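PDB 3BRS: periplasmic binding protein/LacI transcriptional regulator from Clostridium phytofermentans, which probably binds a sugar outside the cell membrane and delivers it to a transporter, as periplasmic sugar-binding proteins related to the LacI regulators do. Local coordinates for residues A[69-74]-A[91-96]; A[77-82]-A[98-103]. All blocks are in the same frame, centred on the assembly; numbering follows the deposited sequence.

How the contacts relate
Contact 1 (69-74 with 91-96) pairs two neighbouring strands of a six-stranded parallel sheet. Contact 2 (77-82 with 98-103) joins the chain that leaves the C-terminal ends of those same strands. The two alternate along the sequence, and their centres lie about 10 Å apart. They meet at Ala73: its N is 3.0 Å from Ser98 O, a probable hydrogen bond, and its CB packs on Thr79 CG2 and Met100 CG. The pairing of the strands thus carries on into the loops. In periplasmic binding proteins of this fold, loops at this end of the sheet generally face the ligand cleft.

Contact 1: A[69-74]-A[91-96]; sequences ILLAAA and IKLIVI
Strands 69-71 and 92-96 run parallel, their axes 4.6 Å apart at closest approach and 24° from parallel. Ile69 pairs with Leu93, Leu70 with Ile94 and Leu71 with Val95. The backbone ladder has four hydrogen bonds. Ile69 N gives to Lys92 O at 2.8 Å, and Ile94 N gives back to Ile69 O. Leu71 N gives to Ile94 O, and Ile96 N closes the series on Leu71 O at 3.0 Å. That last donor stands above the carbonyl plane of Leu71. CA-H...O contacts fill in between, such as Leu70 CA to Ile94 O.

On one face of the sheet, Leu93 CD1 reaches across to touch both Ile69 CG2 (4.1 Å) and Leu71 CB (3.9 Å). Leu93 CG is anti to the backbone N (chi1 177°), which turns CD1 over the neighbouring strand. Ile91 brings its CG2 branch against Ile69 CG1 at 4.1 Å. Helix 51-63 packs on Ile69 and Leu71 here.

Leu70 and Ile94 point to the other face and lie side by side, with Leu70 CG on Ile94 CB. Ile94 also touches Leu260 of helix 246-262. Ile96 has CG1 between its backbone N and carbonyl carbon (chi1 46°). This lays CG1 against Leu71 O at 3.4 Å, and Ala72 CB packs on the same CG1 at 4.1 Å.

The two strands belong to a right-handed beta-alpha-beta unit with helix 80-83, as in the Rossmann-like domains of periplasmic binding proteins. On its other edge strand 68-71 bonds to strand 7-11, so it is an interior strand. The contact joins the strands by backbone bonds, while aliphatic branches on both faces meet the flanking helices. It is a buried, almost wholly apolar piece of the domain core.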
loop_
_atom_site.group_PDB
_atom_site.type_symbol
_atom_site.label_atom_id
_atom_site.label_comp_id
_atom_site.label_asym_id
_atom_site.label_seq_id
_atom_site.Cartn_x
_atom_site.Cartn_y
_atom_site.Cartn_z
ATOM N N ILE A 69 13.139 -5.698 -13.577
ATOM C CA ILE A 69 12.329 -6.301 -12.517
ATOM C C ILE A 69 11.516 -5.162 -11.937
ATOM O O ILE A 69 12.086 -4.089 -11.651
ATOM C CB ILE A 69 13.263 -6.855 -11.436
ATOM C CG1 ILE A 69 13.714 -8.292 -11.774
ATOM C CG2 ILE A 69 12.654 -6.682 -9.994
ATOM C CD1 ILE A 69 15.063 -8.700 -10.962
ATOM N N LEU A 70 10.196 -5.335 -11.786
ATOM C CA LEU A 70 9.380 -4.323 -11.085
ATOM C C LEU A 70 9.121 -4.824 -9.666
ATOM O O LEU A 70 8.680 -5.955 -9.517
ATOM C CB LEU A 70 8.010 -4.099 -11.763
ATOM C CG LEU A 70 8.088 -3.691 -13.222
ATOM C CD1 LEU A 70 8.334 -4.897 -14.102
ATOM C CD2 LEU A 70 6.764 -3.132 -13.486
ATOM N N LEU A 71 9.290 -3.997 -8.627
ATOM C CA LEU A 71 9.377 -4.599 -7.343
ATOM C C LEU A 71 8.613 -3.755 -6.408
ATOM O O LEU A 71 8.857 -2.544 -6.387
ATOM C CB LEU A 71 10.858 -4.698 -6.907
ATOM C CG LEU A 71 11.111 -5.061 -5.452
ATOM C CD1 LEU A 71 10.542 -6.471 -5.081
ATOM C CD2 LEU A 71 12.633 -4.952 -5.184
ATOM N N ALA A 72 7.701 -4.373 -5.637
ATOM C CA ALA A 72 7.030 -3.650 -4.512
ATOM C C ALA A 72 7.747 -4.194 -3.286
ATOM O O ALA A 72 7.701 -5.390 -3.028
ATOM C CB ALA A 72 5.527 -3.874 -4.495
ATOM N N ALA A 73 8.560 -3.333 -2.636
ATOM C CA ALA A 73 9.538 -3.832 -1.648
ATOM C C ALA A 73 8.778 -4.194 -0.393
ATOM O O ALA A 73 8.151 -3.342 0.289
ATOM C CB ALA A 73 10.548 -2.756 -1.359
ATOM N N ALA A 74 8.919 -5.424 0.049
ATOM C CA ALA A 74 8.218 -5.810 1.306
ATOM C C ALA A 74 8.698 -5.022 2.539
ATOM O O ALA A 74 7.951 -4.776 3.461
ATOM C CB ALA A 74 8.287 -7.329 1.548
ATOM N N ILE A 91 20.255 -5.630 -14.834
ATOM C CA ILE A 91 18.766 -5.471 -14.858
ATOM C C ILE A 91 18.293 -4.087 -14.353
ATOM O O ILE A 91 18.778 -3.561 -13.328
ATOM C CB ILE A 91 18.088 -6.609 -13.985
ATOM C CG1 ILE A 91 18.541 -7.986 -14.501
ATOM C CG2 ILE A 91 16.598 -6.563 -14.158
ATOM C CD1 ILE A 91 18.330 -9.124 -13.502
ATOM N N LYS A 92 17.316 -3.522 -15.066
ATOM C CA LYS A 92 16.642 -2.283 -14.686
ATOM C C LYS A 92 15.709 -2.536 -13.478
ATOM O O LYS A 92 15.000 -3.545 -13.434
ATOM C CB LYS A 92 15.795 -1.839 -15.913
ATOM C CG LYS A 92 16.584 -1.479 -17.173
ATOM C CD LYS A 92 17.237 -0.115 -16.989
ATOM C CE LYS A 92 18.747 -0.132 -17.157
ATOM N NZ LYS A 92 19.099 -0.270 -18.581
ATOM N N LEU A 93 15.697 -1.643 -12.490
ATOM C CA LEU A 93 14.799 -1.764 -11.396
ATOM C C LEU A 93 13.770 -0.642 -11.461
ATOM O O LEU A 93 14.149 0.528 -11.342
ATOM C CB LEU A 93 15.559 -1.704 -10.069
ATOM C CG LEU A 93 14.776 -1.758 -8.770
ATOM C CD1 LEU A 93 13.812 -2.975 -8.687
ATOM C CD2 LEU A 93 15.768 -1.808 -7.683
ATOM N N ILE A 94 12.497 -0.988 -11.604
ATOM C CA ILE A 94 11.349 -0.090 -11.277
ATOM C C ILE A 94 10.791 -0.428 -9.922
ATOM O O ILE A 94 10.455 -1.597 -9.625
ATOM C CB ILE A 94 10.160 -0.228 -12.313
ATOM C CG1 ILE A 94 10.666 -0.070 -13.670
ATOM C CG2 ILE A 94 8.944 0.787 -12.086
ATOM C CD1 ILE A 94 11.619 1.036 -13.772
ATOM N N VAL A 95 10.727 0.552 -9.038
ATOM C CA VAL A 95 9.998 0.311 -7.799
ATOM C C VAL A 95 8.519 0.713 -7.981
ATOM O O VAL A 95 8.256 1.778 -8.449
ATOM C CB VAL A 95 10.623 0.889 -6.626
ATOM C CG1 VAL A 95 9.574 0.972 -5.506
ATOM C CG2 VAL A 95 11.845 -0.003 -6.191
ATOM N N ILE A 96 7.577 -0.211 -7.697
ATOM C CA ILE A 96 6.162 0.113 -7.758
ATOM C C ILE A 96 5.494 0.075 -6.322
ATOM O O ILE A 96 5.811 -0.772 -5.480
ATOM C CB ILE A 96 5.476 -0.890 -8.619
ATOM C CG1 ILE A 96 5.969 -2.270 -8.210
ATOM C CG2 ILE A 96 5.602 -0.520 -10.145
ATOM C CD1 ILE A 96 4.998 -3.397 -8.615
#

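Contact 2: A[77-82]-A[98-103]; sequences EKTYDA and SGMKQD
Segment 77-82 runs from a loop into helix 80-83, and it faces the irregular loop 98-103 with Glu77 and Lys101 closest, CA to CA 5.9 Å. Gln102 makes an offset stack on Tyr80, the amide and ring planes 9° apart, with the amide over the CB-CG end of the ring. Gln102 CG lies over the ring face toward its rim, 3.7 Å from the centroid, as a CH-pi contact. A bend at chi2 (88°) folds the amide back over Tyr80 CB and CG. From there Gln102 NE2 gives a hydrogen bond to Glu77 O at 3.1 Å, with the acceptor close to the amide plane. A water accepts from Tyr80 N at 3.1 Å and probably donates to Gln102 OE1.

Beside it, Met100 SD touches Thr79 CG2 at 3.7 Å. Thr79 OG1 is bonded to Asp75 N. Nearer the solvent, Lys101 CE crosses Glu77 CG at 3.8 Å. Lys101 NZ and Glu77 OE1 are 4.2 Å apart, beyond a salt bridge, so their attraction is probably modest.

This surface contact ties residues 77-80 to the loop after strand 92-96. Gln102 has the one hydrogen bond between the two segments and the stack on Tyr80. OE1 probably reaches Tyr80 N through a water, and Met100 and Lys101 add apolar contacts beside it.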
loop_
_atom_site.group_PDB
_atom_site.type_symbol
_atom_site.label_atom_id
_atom_site.label_comp_id
_atom_site.label_asym_id
_atom_site.label_seq_id
_atom_site.Cartn_x
_atom_site.Cartn_y
_atom_site.Cartn_z
ATOM N N GLU A 77 13.879 -1.458 4.834
ATOM C CA GLU A 77 15.361 -1.679 4.984
ATOM C C GLU A 77 15.970 -3.016 4.470
ATOM O O GLU A 77 17.135 -3.057 4.071
ATOM C CB GLU A 77 15.668 -1.481 6.447
ATOM C CG GLU A 77 15.414 -0.014 6.870
ATOM C CD GLU A 77 15.367 0.187 8.360
ATOM O OE1 GLU A 77 15.559 1.341 8.805
ATOM O OE2 GLU A 77 15.116 -0.796 9.093
ATOM N N LYS A 78 15.177 -4.102 4.431
ATOM C CA LYS A 78 15.742 -5.467 4.266
ATOM C C LYS A 78 15.598 -6.069 2.917
ATOM O O LYS A 78 16.414 -6.935 2.563
ATOM C CB LYS A 78 15.182 -6.429 5.315
ATOM C CG LYS A 78 14.769 -5.634 6.623
ATOM C CD LYS A 78 15.122 -6.330 7.812
ATOM C CE LYS A 78 16.540 -5.998 8.057
ATOM N NZ LYS A 78 16.674 -5.803 9.562
ATOM N N THR A 79 14.605 -5.584 2.143
ATOM C CA THR A 79 14.466 -5.903 0.734
ATOM C C THR A 79 15.793 -5.694 -0.124
ATOM O O THR A 79 16.144 -6.454 -1.032
ATOM C CB THR A 79 13.265 -5.072 0.159
ATOM O OG1 THR A 79 12.090 -5.495 0.790
ATOM C CG2 THR A 79 13.088 -5.372 -1.304
ATOM N N TYR A 80 16.481 -4.622 0.209
ATOM C CA TYR A 80 17.717 -4.229 -0.401
ATOM C C TYR A 80 18.689 -5.388 -0.201
ATOM O O TYR A 80 19.543 -5.580 -0.991
ATOM C CB TYR A 80 18.207 -2.941 0.274
ATOM C CG TYR A 80 19.636 -2.529 -0.081
ATOM C CD1 TYR A 80 19.869 -1.685 -1.139
ATOM C CD2 TYR A 80 20.755 -2.952 0.699
ATOM C CE1 TYR A 80 21.162 -1.271 -1.520
ATOM C CE2 TYR A 80 22.093 -2.520 0.321
ATOM C CZ TYR A 80 22.250 -1.707 -0.791
ATOM O OH TYR A 80 23.481 -1.290 -1.189
ATOM N N ASP A 81 18.565 -6.179 0.849
ATOM C CA ASP A 81 19.545 -7.263 0.991
ATOM C C ASP A 81 19.601 -8.100 -0.276
ATOM O O ASP A 81 20.593 -8.795 -0.543
ATOM C CB ASP A 81 19.199 -8.176 2.189
ATOM C CG ASP A 81 19.372 -7.457 3.523
ATOM O OD1 ASP A 81 20.185 -6.505 3.542
ATOM O OD2 ASP A 81 18.709 -7.815 4.526
ATOM N N ALA A 82 18.518 -8.089 -1.041
ATOM C CA ALA A 82 18.486 -8.965 -2.182
ATOM C C ALA A 82 18.416 -8.067 -3.381
ATOM O O ALA A 82 19.065 -8.359 -4.384
ATOM C CB ALA A 82 17.319 -9.929 -2.114
ATOM N N SER A 98 5.889 0.635 -3.234
ATOM C CA SER A 98 6.473 0.675 -1.879
ATOM C C SER A 98 7.946 0.666 -1.979
ATOM O O SER A 98 8.485 -0.314 -2.478
ATOM C CB SER A 98 6.051 -0.500 -1.031
ATOM O OG SER A 98 6.216 -0.150 0.350
ATOM N N GLY A 99 8.587 1.775 -1.584
ATOM C CA GLY A 99 10.042 1.927 -1.809
ATOM C C GLY A 99 10.954 1.329 -0.739
ATOM O O GLY A 99 10.497 0.766 0.310
ATOM N N MET A 100 12.249 1.420 -1.028
ATOM C CA MET A 100 13.349 1.194 -0.067
ATOM C C MET A 100 14.010 2.550 0.448
ATOM O O MET A 100 13.931 3.583 -0.181
ATOM C CB MET A 100 14.393 0.329 -0.707
ATOM C CG MET A 100 13.802 -1.086 -1.116
ATOM S SD MET A 100 14.904 -2.182 -2.052
ATOM C CE MET A 100 14.452 -1.448 -3.579
ATOM N N LYS A 101 14.671 2.455 1.607
ATOM C CA LYS A 101 15.460 3.477 2.221
ATOM C C LYS A 101 16.660 3.692 1.363
ATOM O O LYS A 101 17.204 4.795 1.367
ATOM C CB LYS A 101 15.973 2.983 3.593
ATOM C CG LYS A 101 16.577 4.090 4.501
ATOM C CD LYS A 101 17.375 3.449 5.650
ATOM C CE LYS A 101 18.097 2.149 5.187
ATOM N NZ LYS A 101 18.910 1.495 6.303
ATOM N N GLN A 102 17.114 2.634 0.678
ATOM C CA GLN A 102 18.323 2.722 -0.159
ATOM C C GLN A 102 17.928 3.216 -1.552
ATOM O O GLN A 102 16.921 2.778 -2.117
ATOM C CB GLN A 102 19.102 1.397 -0.216
ATOM C CG GLN A 102 19.530 0.882 1.231
ATOM C CD GLN A 102 18.433 -0.000 1.890
ATOM O OE1 GLN A 102 17.238 -0.025 1.469
ATOM N NE2 GLN A 102 18.838 -0.743 2.911
ATOM N N ASP A 103 18.718 4.128 -2.104
ATOM C CA ASP A 103 18.296 4.809 -3.313
ATOM C C ASP A 103 18.698 4.053 -4.566
ATOM O O ASP A 103 19.489 4.552 -5.371
ATOM C CB ASP A 103 18.852 6.229 -3.379
ATOM C CG ASP A 103 18.344 6.964 -4.583
ATOM O OD1 ASP A 103 17.116 6.841 -4.842
ATOM O OD2 ASP A 103 19.167 7.612 -5.280
HETATM O O HOH W 1 15.183 -2.164 1.642
#